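Local coordinates for protein putative transcriptional regulator (Methanosarcina mazei, PDB 3R0A) that probably acts as a DNA-binding transcriptional regulator with a winged helix-turn-helix domain, although its target is not known, at residues 22-35 with 61-73. Residues are numbered along the deposited sequence; the frame is centred on the assembly and turned at random.
Sequences LNLTKADLNVMKSF and RSVKKLHEKEILQ
Asp28 OD2 is gripped by two groups. Lys65 NZ reaches it at 2.6 Å in a salt bridge, on the syn side of the carboxylate and 21° out of its plane. Thr25 N donates to the same oxygen from above that plane. Lys65 carries CG opposite its backbone N (chi1 -169°), and a bend at chi3 swings the amine to the carboxylate. The amine also donates to Asn23 O at 3.0 Å, in the carbonyl plane, and so ties the turn before helix 26-37 to helix 56-68. Asp28 OD1 lies 2.9 Å from Ser62 OG, whose hydroxyl is also hydrogen-bonded to Thr58 O in its own helix. A water bonds to OD1 as well. Asp28 N donates to Thr25 OG1, and the pair forms a capping box at the start of helix 26-37. With an alanine here in place of the aspartate, the Lys65 amine would probably lose its counter-charge and Thr25 N its side-chain acceptor.

Beyond this polar end the packing is apolar. Leu66 puts CD2 against Leu24 CD2 at 3.9 Å and rests CD1 against both Val31 CG1 and Met32 CB. Further along, Leu72 CD1 sits over the centre of one face of the Phe35 ring, 3.5 Å from the centroid, a CH-pi contact. Val63 CG2 meets the ring edge at Phe35 CE1, 3.8 Å away. Tyr88 from strand 84-90 touches Phe35, Val63 and Leu72. The segment axes of the two helices cross at -72°, 9.1 Å apart. Helix 56-68 ends in a Schellman motif at Glu70 and leads into the hairpin of strands 72-78 and 84-90. This helical core followed by a two-stranded wing is typical of the winged helix-turn-helix fold.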
loop_
_atom_site.group_PDB
_atom_site.type_symbol
_atom_site.label_atom_id
_atom_site.label_comp_id
_atom_site.label_asym_id
_atom_site.label_seq_id
_atom_site.Cartn_x
_atom_site.Cartn_y
_atom_site.Cartn_z
ATOM N N LEU B 22 10.046 5.874 -7.318
ATOM C CA LEU B 22 10.951 6.119 -8.402
ATOM C C LEU B 22 12.344 6.356 -7.827
ATOM O O LEU B 22 13.296 6.631 -8.567
ATOM C CB LEU B 22 10.448 7.331 -9.213
ATOM C CG LEU B 22 9.140 7.163 -10.003
ATOM C CD1 LEU B 22 8.795 8.430 -10.746
ATOM C CD2 LEU B 22 9.244 6.015 -10.984
ATOM N N ASN B 23 12.443 6.251 -6.504
ATOM C CA ASN B 23 13.697 6.425 -5.781
ATOM C C ASN B 23 14.378 7.739 -6.107
ATOM O O ASN B 23 15.542 7.764 -6.502
ATOM C CB ASN B 23 14.652 5.252 -6.036
ATOM C CG ASN B 23 15.797 5.239 -5.061
ATOM O OD1 ASN B 23 15.640 5.629 -3.874
ATOM N ND2 ASN B 23 16.974 4.841 -5.547
ATOM N N LEU B 24 13.638 8.833 -5.918
ATOM C CA LEU B 24 14.087 10.177 -6.266
ATOM C C LEU B 24 14.533 10.970 -5.039
ATOM O O LEU B 24 13.852 10.986 -4.021
ATOM C CB LEU B 24 12.931 10.941 -6.957
ATOM C CG LEU B 24 12.237 10.303 -8.161
ATOM C CD1 LEU B 24 11.179 11.174 -8.820
ATOM C CD2 LEU B 24 13.237 9.949 -9.220
ATOM N N THR B 25 15.646 11.678 -5.139
ATOM C CA THR B 25 15.897 12.748 -4.149
ATOM C C THR B 25 14.997 13.947 -4.401
ATOM O O THR B 25 14.307 14.014 -5.411
ATOM C CB THR B 25 17.318 13.266 -4.213
ATOM O OG1 THR B 25 17.534 13.789 -5.522
ATOM C CG2 THR B 25 18.298 12.147 -3.939
ATOM N N LYS B 26 15.021 14.888 -3.462
ATOM C CA LYS B 26 14.375 16.201 -3.584
ATOM C C LYS B 26 14.699 16.839 -4.937
ATOM O O LYS B 26 13.810 17.307 -5.662
ATOM C CB LYS B 26 14.878 17.093 -2.420
ATOM C CG LYS B 26 14.117 18.427 -2.181
ATOM C CD LYS B 26 12.830 18.293 -1.327
ATOM C CE LYS B 26 13.105 18.139 0.180
ATOM N NZ LYS B 26 11.810 18.063 0.939
ATOM N N ALA B 27 15.985 16.803 -5.271
ATOM C CA ALA B 27 16.527 17.387 -6.478
ATOM C C ALA B 27 16.060 16.669 -7.741
ATOM O O ALA B 27 15.607 17.339 -8.667
ATOM C CB ALA B 27 18.052 17.412 -6.390
ATOM N N ASP B 28 16.143 15.319 -7.769
ATOM C CA ASP B 28 15.659 14.517 -8.909
ATOM C C ASP B 28 14.227 14.838 -9.207
ATOM O O ASP B 28 13.798 14.851 -10.364
ATOM C CB ASP B 28 15.669 13.004 -8.625
ATOM C CG ASP B 28 17.040 12.431 -8.426
ATOM O OD1 ASP B 28 18.039 13.009 -8.929
ATOM O OD2 ASP B 28 17.104 11.366 -7.758
ATOM N N LEU B 29 13.461 15.026 -8.146
ATOM C CA LEU B 29 12.044 15.250 -8.293
ATOM C C LEU B 29 11.817 16.631 -8.906
ATOM O O LEU B 29 11.046 16.780 -9.862
ATOM C CB LEU B 29 11.340 15.108 -6.936
ATOM C CG LEU B 29 9.903 15.625 -6.955
ATOM C CD1 LEU B 29 8.967 14.635 -7.678
ATOM C CD2 LEU B 29 9.440 15.954 -5.548
ATOM N N ASN B 30 12.503 17.628 -8.339
ATOM C CA ASN B 30 12.521 18.987 -8.893
ATOM C C ASN B 30 13.021 19.067 -10.336
ATOM O O ASN B 30 12.564 19.897 -11.105
ATOM C CB ASN B 30 13.325 19.923 -8.004
ATOM C CG ASN B 30 12.503 20.467 -6.844
ATOM O OD1 ASN B 30 13.049 21.001 -5.882
ATOM N ND2 ASN B 30 11.183 20.339 -6.934
ATOM N N VAL B 31 13.948 18.189 -10.708
ATOM C CA VAL B 31 14.318 18.066 -12.120
ATOM C C VAL B 31 13.171 17.443 -12.907
ATOM O O VAL B 31 12.815 17.950 -13.952
ATOM C CB VAL B 31 15.645 17.317 -12.328
ATOM C CG1 VAL B 31 15.751 16.761 -13.734
ATOM C CG2 VAL B 31 16.841 18.219 -11.967
HETATM N N MSE B 32 12.583 16.359 -12.410
HETATM C CA MSE B 32 11.424 15.791 -13.096
HETATM C C MSE B 32 10.316 16.842 -13.258
HETATM O O MSE B 32 9.697 16.901 -14.329
HETATM C CB MSE B 32 10.862 14.591 -12.347
HETATM C CG MSE B 32 9.732 13.845 -13.070
HETATM SE SE MSE B 32 9.294 12.322 -11.949
HETATM C CE MSE B 32 8.819 11.057 -13.260
ATOM N N LYS B 33 10.084 17.644 -12.201
ATOM C CA LYS B 33 9.033 18.691 -12.188
ATOM C C LYS B 33 9.341 19.715 -13.287
ATOM O O LYS B 33 8.437 20.124 -14.019
ATOM C CB LYS B 33 8.930 19.443 -10.840
ATOM C CG LYS B 33 8.652 18.626 -9.578
ATOM C CD LYS B 33 7.173 18.348 -9.293
ATOM C CE LYS B 33 6.562 19.314 -8.265
ATOM N NZ LYS B 33 7.432 19.524 -7.069
ATOM N N SER B 34 10.618 20.100 -13.391
ATOM C CA SER B 34 11.097 20.996 -14.433
ATOM C C SER B 34 10.742 20.570 -15.860
ATOM O O SER B 34 10.406 21.410 -16.702
ATOM C CB SER B 34 12.603 21.152 -14.325
ATOM O OG SER B 34 12.920 22.446 -13.848
ATOM N N PHE B 35 10.854 19.270 -16.126
ATOM C CA PHE B 35 10.501 18.714 -17.419
ATOM C C PHE B 35 8.985 18.755 -17.563
ATOM O O PHE B 35 8.464 19.154 -18.610
ATOM C CB PHE B 35 10.991 17.273 -17.545
ATOM C CG PHE B 35 12.407 17.139 -18.024
ATOM C CD1 PHE B 35 13.433 16.870 -17.133
ATOM C CD2 PHE B 35 12.723 17.262 -19.377
ATOM C CE1 PHE B 35 14.761 16.718 -17.594
ATOM C CE2 PHE B 35 14.037 17.111 -19.835
ATOM C CZ PHE B 35 15.055 16.849 -18.945
ATOM N N ARG B 61 23.122 13.828 -12.952
ATOM C CA ARG B 61 22.867 12.654 -12.176
ATOM C C ARG B 61 21.363 12.332 -12.168
ATOM O O ARG B 61 20.976 11.177 -12.333
ATOM C CB ARG B 61 23.384 12.898 -10.756
ATOM C CG ARG B 61 23.866 11.664 -10.030
ATOM C CD ARG B 61 24.127 11.945 -8.532
ATOM N NE ARG B 61 25.169 12.954 -8.288
ATOM C CZ ARG B 61 26.430 12.883 -8.724
ATOM N NH1 ARG B 61 26.845 11.867 -9.472
ATOM N NH2 ARG B 61 27.280 13.865 -8.435
ATOM N N SER B 62 20.524 13.354 -11.981
ATOM C CA SER B 62 19.069 13.175 -11.937
ATOM C C SER B 62 18.605 12.691 -13.281
ATOM O O SER B 62 17.793 11.773 -13.383
ATOM C CB SER B 62 18.361 14.496 -11.626
ATOM O OG SER B 62 18.989 15.195 -10.560
ATOM N N VAL B 63 19.178 13.313 -14.311
ATOM C CA VAL B 63 18.735 13.160 -15.672
ATOM C C VAL B 63 19.126 11.797 -16.168
ATOM O O VAL B 63 18.388 11.187 -16.936
ATOM C CB VAL B 63 19.257 14.319 -16.539
ATOM C CG1 VAL B 63 19.813 13.854 -17.848
ATOM C CG2 VAL B 63 18.154 15.335 -16.763
ATOM N N LYS B 64 20.262 11.295 -15.686
ATOM C CA LYS B 64 20.708 9.967 -16.050
ATOM C C LYS B 64 19.803 8.903 -15.456
ATOM O O LYS B 64 19.428 7.953 -16.140
ATOM C CB LYS B 64 22.145 9.749 -15.594
ATOM C CG LYS B 64 22.636 8.317 -15.736
ATOM C CD LYS B 64 24.163 8.254 -15.841
ATOM C CE LYS B 64 24.728 6.975 -15.215
ATOM N NZ LYS B 64 24.978 7.196 -13.767
ATOM N N LYS B 65 19.484 9.057 -14.177
ATOM C CA LYS B 65 18.610 8.164 -13.461
ATOM C C LYS B 65 17.213 8.083 -14.105
ATOM O O LYS B 65 16.656 7.013 -14.242
ATOM C CB LYS B 65 18.474 8.643 -12.015
ATOM C CG LYS B 65 17.789 7.630 -11.077
ATOM C CD LYS B 65 17.391 8.253 -9.735
ATOM C CE LYS B 65 18.551 8.317 -8.745
ATOM N NZ LYS B 65 18.065 8.967 -7.480
ATOM N N LEU B 66 16.677 9.231 -14.506
ATOM C CA LEU B 66 15.325 9.336 -15.027
ATOM C C LEU B 66 15.257 8.651 -16.362
ATOM O O LEU B 66 14.390 7.811 -16.596
ATOM C CB LEU B 66 14.927 10.800 -15.158
ATOM C CG LEU B 66 14.660 11.511 -13.838
ATOM C CD1 LEU B 66 14.080 12.901 -14.067
ATOM C CD2 LEU B 66 13.715 10.644 -12.985
ATOM N N HIS B 67 16.217 8.985 -17.213
ATOM C CA HIS B 67 16.441 8.250 -18.441
ATOM C C HIS B 67 16.538 6.728 -18.202
ATOM O O HIS B 67 15.895 5.963 -18.938
ATOM C CB HIS B 67 17.674 8.774 -19.214
ATOM C CG HIS B 67 18.007 7.944 -20.412
ATOM N ND1 HIS B 67 17.237 7.949 -21.557
ATOM C CD2 HIS B 67 18.984 7.031 -20.620
ATOM C CE1 HIS B 67 17.729 7.079 -22.422
ATOM N NE2 HIS B 67 18.800 6.519 -21.884
ATOM N N GLU B 68 17.319 6.289 -17.206
ATOM C CA GLU B 68 17.430 4.840 -16.893
ATOM C C GLU B 68 16.103 4.266 -16.405
ATOM O O GLU B 68 15.830 3.076 -16.590
ATOM C CB GLU B 68 18.543 4.543 -15.866
ATOM C CG GLU B 68 19.973 4.580 -16.460
ATOM C CD GLU B 68 21.111 4.519 -15.407
ATOM O OE1 GLU B 68 21.047 5.201 -14.351
ATOM O OE2 GLU B 68 22.100 3.789 -15.659
ATOM N N LYS B 69 15.277 5.109 -15.778
ATOM C CA LYS B 69 13.998 4.678 -15.241
ATOM C C LYS B 69 12.858 4.859 -16.232
ATOM O O LYS B 69 11.704 4.610 -15.892
ATOM C CB LYS B 69 13.700 5.397 -13.930
ATOM C CG LYS B 69 14.566 4.883 -12.792
ATOM C CD LYS B 69 14.135 5.391 -11.461
ATOM C CE LYS B 69 15.083 4.910 -10.365
ATOM N NZ LYS B 69 14.708 3.534 -9.879
ATOM N N GLU B 70 13.200 5.285 -17.453
ATOM C CA GLU B 70 12.255 5.476 -18.571
ATOM C C GLU B 70 11.257 6.604 -18.359
ATOM O O GLU B 70 10.172 6.611 -18.944
ATOM C CB GLU B 70 11.522 4.191 -18.969
ATOM C CG GLU B 70 12.291 2.896 -18.712
ATOM C CD GLU B 70 13.073 2.363 -19.892
ATOM O OE1 GLU B 70 13.264 3.102 -20.890
ATOM O OE2 GLU B 70 13.509 1.178 -19.799
ATOM N N ILE B 71 11.626 7.566 -17.523
ATOM C CA ILE B 71 10.799 8.768 -17.341
ATOM C C ILE B 71 11.107 9.805 -18.448
ATOM O O ILE B 71 10.292 10.698 -18.727
ATOM C CB ILE B 71 11.083 9.442 -15.996
ATOM C CG1 ILE B 71 10.811 8.496 -14.812
ATOM C CG2 ILE B 71 10.379 10.829 -15.924
ATOM C CD1 ILE B 71 9.547 7.596 -14.907
ATOM N N LEU B 72 12.278 9.677 -19.072
ATOM C CA LEU B 72 12.795 10.719 -19.940
ATOM C C LEU B 72 13.179 10.068 -21.257
ATOM O O LEU B 72 13.771 8.999 -21.270
ATOM C CB LEU B 72 14.026 11.334 -19.286
ATOM C CG LEU B 72 14.174 12.812 -19.009
ATOM C CD1 LEU B 72 12.935 13.544 -18.371
ATOM C CD2 LEU B 72 15.413 13.007 -18.150
ATOM N N GLN B 73 12.783 10.694 -22.356
ATOM C CA GLN B 73 13.277 10.374 -23.686
ATOM C C GLN B 73 14.586 11.133 -23.918
ATOM O O GLN B 73 14.719 12.284 -23.488
ATOM C CB GLN B 73 12.229 10.816 -24.727
ATOM C CG GLN B 73 12.580 10.517 -26.186
ATOM C CD GLN B 73 11.396 10.722 -27.150
ATOM O OE1 GLN B 73 10.295 11.118 -26.747
ATOM N NE2 GLN B 73 11.630 10.451 -28.427
HETATM O O HOH W 1 17.425 4.095 -8.172
HETATM O O HOH W 2 19.950 11.291 -8.590
#